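Local coordinates for protein intradiol ring-cleavage dioxygenase (Streptomyces sp. SirexAA-E, PDB 4ILV) that probably cleaves catechol-type aromatic rings between their two hydroxyl-bearing carbons with a bound iron(III) ion, and is secreted fused to a carbohydrate-binding module, at residues 35-40 and 160-165; 131-136 and 143-148. All coordinates share one frame; numbering follows the deposited sequence.

Interaction 1 of 2, residues 35-40 and 160-165; sequences PTPDQM and LFDPAL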
loop_
_atom_site.group_PDB
_atom_site.type_symbol
_atom_site.label_atom_id
_atom_site.label_comp_id
_atom_site.label_asym_id
_atom_site.label_seq_id
_atom_site.Cartn_x
_atom_site.Cartn_y
_atom_site.Cartn_z
ATOM N N PRO A 35 7.370 12.664 8.171
ATOM C CA PRO A 35 6.831 12.249 6.873
ATOM C C PRO A 35 7.063 10.765 6.650
ATOM O O PRO A 35 8.021 10.207 7.184
ATOM C CB PRO A 35 7.655 13.052 5.871
ATOM C CG PRO A 35 8.958 13.240 6.542
ATOM C CD PRO A 35 8.710 13.261 8.031
ATOM N N THR A 36 6.199 10.147 5.852
ATOM C CA THR A 36 6.236 8.706 5.616
ATOM C C THR A 36 7.620 8.226 5.178
ATOM O O THR A 36 8.128 8.668 4.153
ATOM C CB THR A 36 5.203 8.320 4.550
ATOM O OG1 THR A 36 3.921 8.843 4.927
ATOM C CG2 THR A 36 5.126 6.788 4.390
ATOM N N PRO A 37 8.242 7.335 5.976
ATOM C CA PRO A 37 9.585 6.831 5.674
ATOM C C PRO A 37 9.604 6.050 4.368
ATOM O O PRO A 37 8.603 5.429 4.005
ATOM C CB PRO A 37 9.875 5.888 6.843
ATOM C CG PRO A 37 8.989 6.342 7.934
ATOM C CD PRO A 37 7.749 6.847 7.274
ATOM N N ASP A 38 10.736 6.067 3.674
ATOM C CA ASP A 38 10.858 5.305 2.435
ATOM C C ASP A 38 11.463 3.928 2.700
ATOM O O ASP A 38 12.115 3.712 3.719
ATOM C CB ASP A 38 11.703 6.061 1.407
ATOM C CG ASP A 38 13.103 6.348 1.896
ATOM O OD1 ASP A 38 13.272 7.255 2.740
ATOM O OD2 ASP A 38 14.036 5.659 1.437
ATOM N N GLN A 39 11.231 2.996 1.781
ATOM C CA GLN A 39 11.822 1.664 1.861
ATOM C C GLN A 39 12.150 1.172 0.459
ATOM O O GLN A 39 11.764 1.789 -0.534
ATOM C CB GLN A 39 10.887 0.676 2.563
ATOM C CG GLN A 39 10.689 0.965 4.034
ATOM C CD GLN A 39 10.318 -0.259 4.836
ATOM O OE1 GLN A 39 9.616 -1.146 4.352
ATOM N NE2 GLN A 39 10.796 -0.316 6.076
ATOM N N MET A 40 12.869 0.063 0.372
ATOM C CA MET A 40 13.277 -0.437 -0.933
ATOM C C MET A 40 12.110 -0.904 -1.811
ATOM O O MET A 40 11.027 -1.266 -1.329
ATOM C CB MET A 40 14.360 -1.513 -0.786
ATOM C CG MET A 40 13.998 -2.684 0.106
ATOM S SD MET A 40 15.372 -3.854 0.190
ATOM C CE MET A 40 16.694 -2.778 0.746
ATOM N N LEU A 160 13.535 -5.454 8.000
ATOM C CA LEU A 160 13.028 -4.350 7.193
ATOM C C LEU A 160 11.816 -3.679 7.830
ATOM O O LEU A 160 11.443 -2.575 7.450
ATOM C CB LEU A 160 12.646 -4.843 5.800
ATOM C CG LEU A 160 13.631 -4.636 4.652
ATOM C CD1 LEU A 160 14.855 -5.519 4.824
ATOM C CD2 LEU A 160 12.941 -4.920 3.324
ATOM N N PHE A 161 11.204 -4.357 8.794
ATOM C CA PHE A 161 9.982 -3.868 9.417
ATOM C C PHE A 161 10.210 -2.531 10.098
ATOM O O PHE A 161 11.252 -2.315 10.704
ATOM C CB PHE A 161 9.443 -4.877 10.435
ATOM C CG PHE A 161 8.323 -4.337 11.262
ATOM C CD1 PHE A 161 7.045 -4.259 10.741
ATOM C CD2 PHE A 161 8.556 -3.867 12.550
ATOM C CE1 PHE A 161 6.005 -3.740 11.494
ATOM C CE2 PHE A 161 7.519 -3.341 13.313
ATOM C CZ PHE A 161 6.238 -3.274 12.780
ATOM N N ASP A 162 9.238 -1.633 9.978
ATOM C CA ASP A 162 9.307 -0.317 10.608
ATOM C C ASP A 162 7.927 0.040 11.154
ATOM O O ASP A 162 6.986 0.228 10.383
ATOM C CB ASP A 162 9.740 0.726 9.575
ATOM C CG ASP A 162 9.933 2.126 10.171
ATOM O OD1 ASP A 162 9.591 2.358 11.351
ATOM O OD2 ASP A 162 10.398 3.011 9.422
ATOM N N PRO A 163 7.800 0.148 12.487
ATOM C CA PRO A 163 6.519 0.465 13.130
ATOM C C PRO A 163 5.893 1.766 12.616
ATOM O O PRO A 163 4.680 1.919 12.718
ATOM C CB PRO A 163 6.890 0.602 14.608
ATOM C CG PRO A 163 8.364 0.795 14.622
ATOM C CD PRO A 163 8.874 -0.006 13.477
ATOM N N ALA A 164 6.693 2.682 12.073
ATOM C CA ALA A 164 6.135 3.913 11.501
ATOM C C ALA A 164 5.323 3.622 10.231
ATOM O O ALA A 164 4.523 4.444 9.796
ATOM C CB ALA A 164 7.235 4.927 11.206
ATOM N N LEU A 165 5.512 2.448 9.645
ATOM C CA LEU A 165 4.794 2.100 8.425
ATOM C C LEU A 165 3.659 1.109 8.692
ATOM O O LEU A 165 3.112 0.503 7.753
ATOM C CB LEU A 165 5.769 1.549 7.385
ATOM C CG LEU A 165 6.820 2.567 6.926
ATOM C CD1 LEU A 165 7.965 1.883 6.208
ATOM C CD2 LEU A 165 6.203 3.625 6.033
#
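With CG of Q39 anti to its own carbonyl carbon (chi1 -68°) and the chain extended beyond it, the amide of Q39 reaches the carbonyl of L160; L165, its CG likewise anti to the carbonyl carbon (chi1 -64°), brings its two methyls up from the opposite direction. NE2 of Q39 donates to O of L160 at 2.7 Å, arriving almost in line with the C=O, although the N-H itself is bent to 140° and the acceptor sits out of the amide plane. The other end of the amide, OE1, is taken by the hydroxyl of Y148, so both ends of the group are held and its rotation is fixed. CD1 of L165 packs against CD of Q39 at 3.5 Å, while CD2 of L165 lies 3.7 Å from CG2 of T36 and also meets the ring of P37. Two loops meet here, the N-terminal lead-in and the link between strands 143-148 and 168-172. The latter is folded back by an Asx turn, OD1 of D162 accepting from N of A164 at 3.0 Å from above the carboxylate plane. Nearer the iron, M40 crosses L160 at about a right angle, CG of M40 4.1 Å from CD2 of L160.

Interaction 2 of 2, residues 131-136 and 143-148; sequences IHVKAQ and LTTQLY. With FE (Fe (III) ion), chain C.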
loop_
_atom_site.group_PDB
_atom_site.type_symbol
_atom_site.label_atom_id
_atom_site.label_comp_id
_atom_site.label_asym_id
_atom_site.label_seq_id
_atom_site.Cartn_x
_atom_site.Cartn_y
_atom_site.Cartn_z
ATOM N N ILE A 131 2.377 -4.581 1.901
ATOM C CA ILE A 131 1.911 -4.110 0.606
ATOM C C ILE A 131 2.881 -3.037 0.121
ATOM O O ILE A 131 3.223 -2.124 0.878
ATOM C CB ILE A 131 0.507 -3.492 0.730
ATOM C CG1 ILE A 131 -0.523 -4.580 1.027
ATOM C CG2 ILE A 131 0.131 -2.747 -0.545
ATOM C CD1 ILE A 131 -1.918 -4.008 1.340
ATOM N N HIS A 132 3.332 -3.130 -1.130
ATOM C CA HIS A 132 4.254 -2.128 -1.649
ATOM C C HIS A 132 3.507 -0.918 -2.202
ATOM O O HIS A 132 2.423 -1.058 -2.749
ATOM C CB HIS A 132 5.106 -2.707 -2.769
ATOM C CG HIS A 132 6.076 -3.757 -2.329
ATOM N ND1 HIS A 132 7.349 -3.456 -1.899
ATOM C CD2 HIS A 132 5.973 -5.109 -2.293
ATOM C CE1 HIS A 132 7.984 -4.577 -1.595
ATOM N NE2 HIS A 132 7.167 -5.590 -1.814
ATOM N N VAL A 133 4.103 0.264 -2.085
ATOM C CA VAL A 133 3.499 1.463 -2.655
ATOM C C VAL A 133 4.545 2.498 -3.082
ATOM O O VAL A 133 5.542 2.740 -2.382
ATOM C CB VAL A 133 2.451 2.095 -1.688
ATOM C CG1 VAL A 133 3.110 2.538 -0.364
ATOM C CG2 VAL A 133 1.721 3.283 -2.355
ATOM N N LYS A 134 4.325 3.091 -4.251
ATOM C CA LYS A 134 5.075 4.274 -4.667
ATOM C C LYS A 134 4.123 5.468 -4.688
ATOM O O LYS A 134 3.054 5.385 -5.285
ATOM C CB LYS A 134 5.678 4.081 -6.058
ATOM C CG LYS A 134 6.875 3.159 -6.080
ATOM C CD LYS A 134 7.311 2.880 -7.497
ATOM C CE LYS A 134 8.505 1.953 -7.517
ATOM N NZ LYS A 134 9.752 2.692 -7.177
ATOM N N ALA A 135 4.519 6.570 -4.045
ATOM C CA ALA A 135 3.710 7.783 -3.993
ATOM C C ALA A 135 4.435 8.931 -4.679
ATOM O O ALA A 135 5.618 9.164 -4.429
ATOM C CB ALA A 135 3.398 8.169 -2.527
ATOM N N GLN A 136 3.731 9.654 -5.544
ATOM C CA GLN A 136 4.346 10.790 -6.207
ATOM C C GLN A 136 3.382 11.954 -6.320
ATOM O O GLN A 136 2.373 11.868 -7.020
ATOM C CB GLN A 136 4.860 10.402 -7.597
ATOM C CG GLN A 136 5.681 11.498 -8.275
ATOM C CD GLN A 136 6.182 11.099 -9.649
ATOM O OE1 GLN A 136 5.569 10.278 -10.333
ATOM N NE2 GLN A 136 7.308 11.677 -10.060
ATOM N N LEU A 143 8.257 8.733 -3.881
ATOM C CA LEU A 143 8.547 8.035 -2.633
ATOM C C LEU A 143 8.233 6.540 -2.784
ATOM O O LEU A 143 7.097 6.180 -3.095
ATOM C CB LEU A 143 7.711 8.602 -1.490
ATOM C CG LEU A 143 7.850 7.814 -0.181
ATOM C CD1 LEU A 143 9.141 8.223 0.515
ATOM C CD2 LEU A 143 6.645 7.988 0.743
ATOM N N THR A 144 9.227 5.679 -2.563
ATOM C CA THR A 144 9.006 4.230 -2.564
ATOM C C THR A 144 8.974 3.714 -1.138
ATOM O O THR A 144 9.885 3.991 -0.349
ATOM C CB THR A 144 10.124 3.491 -3.316
ATOM O OG1 THR A 144 10.139 3.922 -4.681
ATOM C CG2 THR A 144 9.916 1.963 -3.257
ATOM N N THR A 145 7.936 2.960 -0.798
ATOM C CA THR A 145 7.800 2.505 0.581
ATOM C C THR A 145 6.923 1.269 0.703
ATOM O O THR A 145 6.504 0.693 -0.299
ATOM C CB THR A 145 7.297 3.668 1.501
ATOM O OG1 THR A 145 7.384 3.285 2.871
ATOM C CG2 THR A 145 5.865 4.065 1.177
ATOM N N GLN A 146 6.659 0.849 1.934
ATOM C CA GLN A 146 5.819 -0.317 2.174
ATOM C C GLN A 146 4.857 -0.094 3.337
ATOM O O GLN A 146 5.108 0.745 4.206
ATOM C CB GLN A 146 6.695 -1.530 2.492
ATOM C CG GLN A 146 7.698 -1.850 1.418
ATOM C CD GLN A 146 8.553 -3.048 1.761
ATOM O OE1 GLN A 146 8.130 -3.939 2.506
ATOM N NE2 GLN A 146 9.764 -3.084 1.214
ATOM N N LEU A 147 3.770 -0.858 3.364
ATOM C CA LEU A 147 2.854 -0.827 4.499
ATOM C C LEU A 147 2.844 -2.163 5.228
ATOM O O LEU A 147 2.833 -3.220 4.591
ATOM C CB LEU A 147 1.440 -0.484 4.035
ATOM C CG LEU A 147 1.321 0.775 3.171
ATOM C CD1 LEU A 147 -0.129 0.997 2.764
ATOM C CD2 LEU A 147 1.890 2.017 3.876
ATOM N N TYR A 148 2.827 -2.116 6.560
ATOM C CA TYR A 148 2.866 -3.334 7.375
ATOM C C TYR A 148 1.581 -3.532 8.162
ATOM O O TYR A 148 0.760 -2.619 8.265
ATOM C CB TYR A 148 4.068 -3.328 8.326
ATOM C CG TYR A 148 5.393 -3.342 7.599
ATOM C CD1 TYR A 148 5.878 -4.511 7.035
ATOM C CD2 TYR A 148 6.153 -2.187 7.470
ATOM C CE1 TYR A 148 7.085 -4.539 6.367
ATOM C CE2 TYR A 148 7.366 -2.204 6.798
ATOM C CZ TYR A 148 7.819 -3.392 6.243
ATOM O OH TYR A 148 9.018 -3.443 5.572
HETATM FE FE FE C . 7.504 -7.784 -1.390
HETATM O O HOH W 1 8.382 -0.873 -1.812
#
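H132 and Q146 stand side by side as a non-hydrogen-bonded pair of an antiparallel hairpin, and NE2 of H132 binds the iron(III) ion at 2.3 Å. The Q146 amide runs along the imidazole with its plane turned 50° from the ring, NE2 of Q146 coming within 3.6 Å of CE1 of H132 in an oblique approach. At the ring's edge and in its plane, ND1 of H132 donates to a water at 2.8 Å, and that water donates in turn to O of T145. Y95, Y124 and H130 join H132 at the metal, the two-tyrosine, two-histidine set of intradiol dioxygenases; W87 stacks on the H132 ring, and R127 holds OE1 of Q146. Further along this face, K134 bends at its last torsion (chi4 -77°) to bring its NZ 2.8 Å from OG1 of T144; the same ammonium pairs with E41. On the other face V133 lies beside T145, where CG1 of V133 is 3.5 Å from CG2 of T145, with F182 of the second sheet touching V133. Paired backbone bonds at I131 and L147, V133 and T145, and A135 and L143 keep the register. ND1 carries the N-H, which the water accepts, consistent with NE2 giving its lone pair to the iron; the water, itself held by the T145 carbonyl, would probably make the imidazole a slightly stronger donor to the metal.

Overall arrangement
Strand 143-148 connects the two contacts, whose centres are about 9 Å apart. Interaction 2 is buried and pairs this strand with 131-136 inside the sheet; interaction 1 is only partly buried and lays two loops along the strand's other edge. Backbone bonds from Q39 to T144 and from L165 to Y148 tie both loops to the outer edge of the hairpin, and P37 O takes the hydroxyl of T145. Chemistry follows place: 131-136 with 143-148 relies on regular strand hydrogen bonds, and one of its faces carries an iron ligand, whereas 35-40 with 160-165 has a single side-chain-to-backbone bond across it, set among apolar contacts of P37 and two leucines.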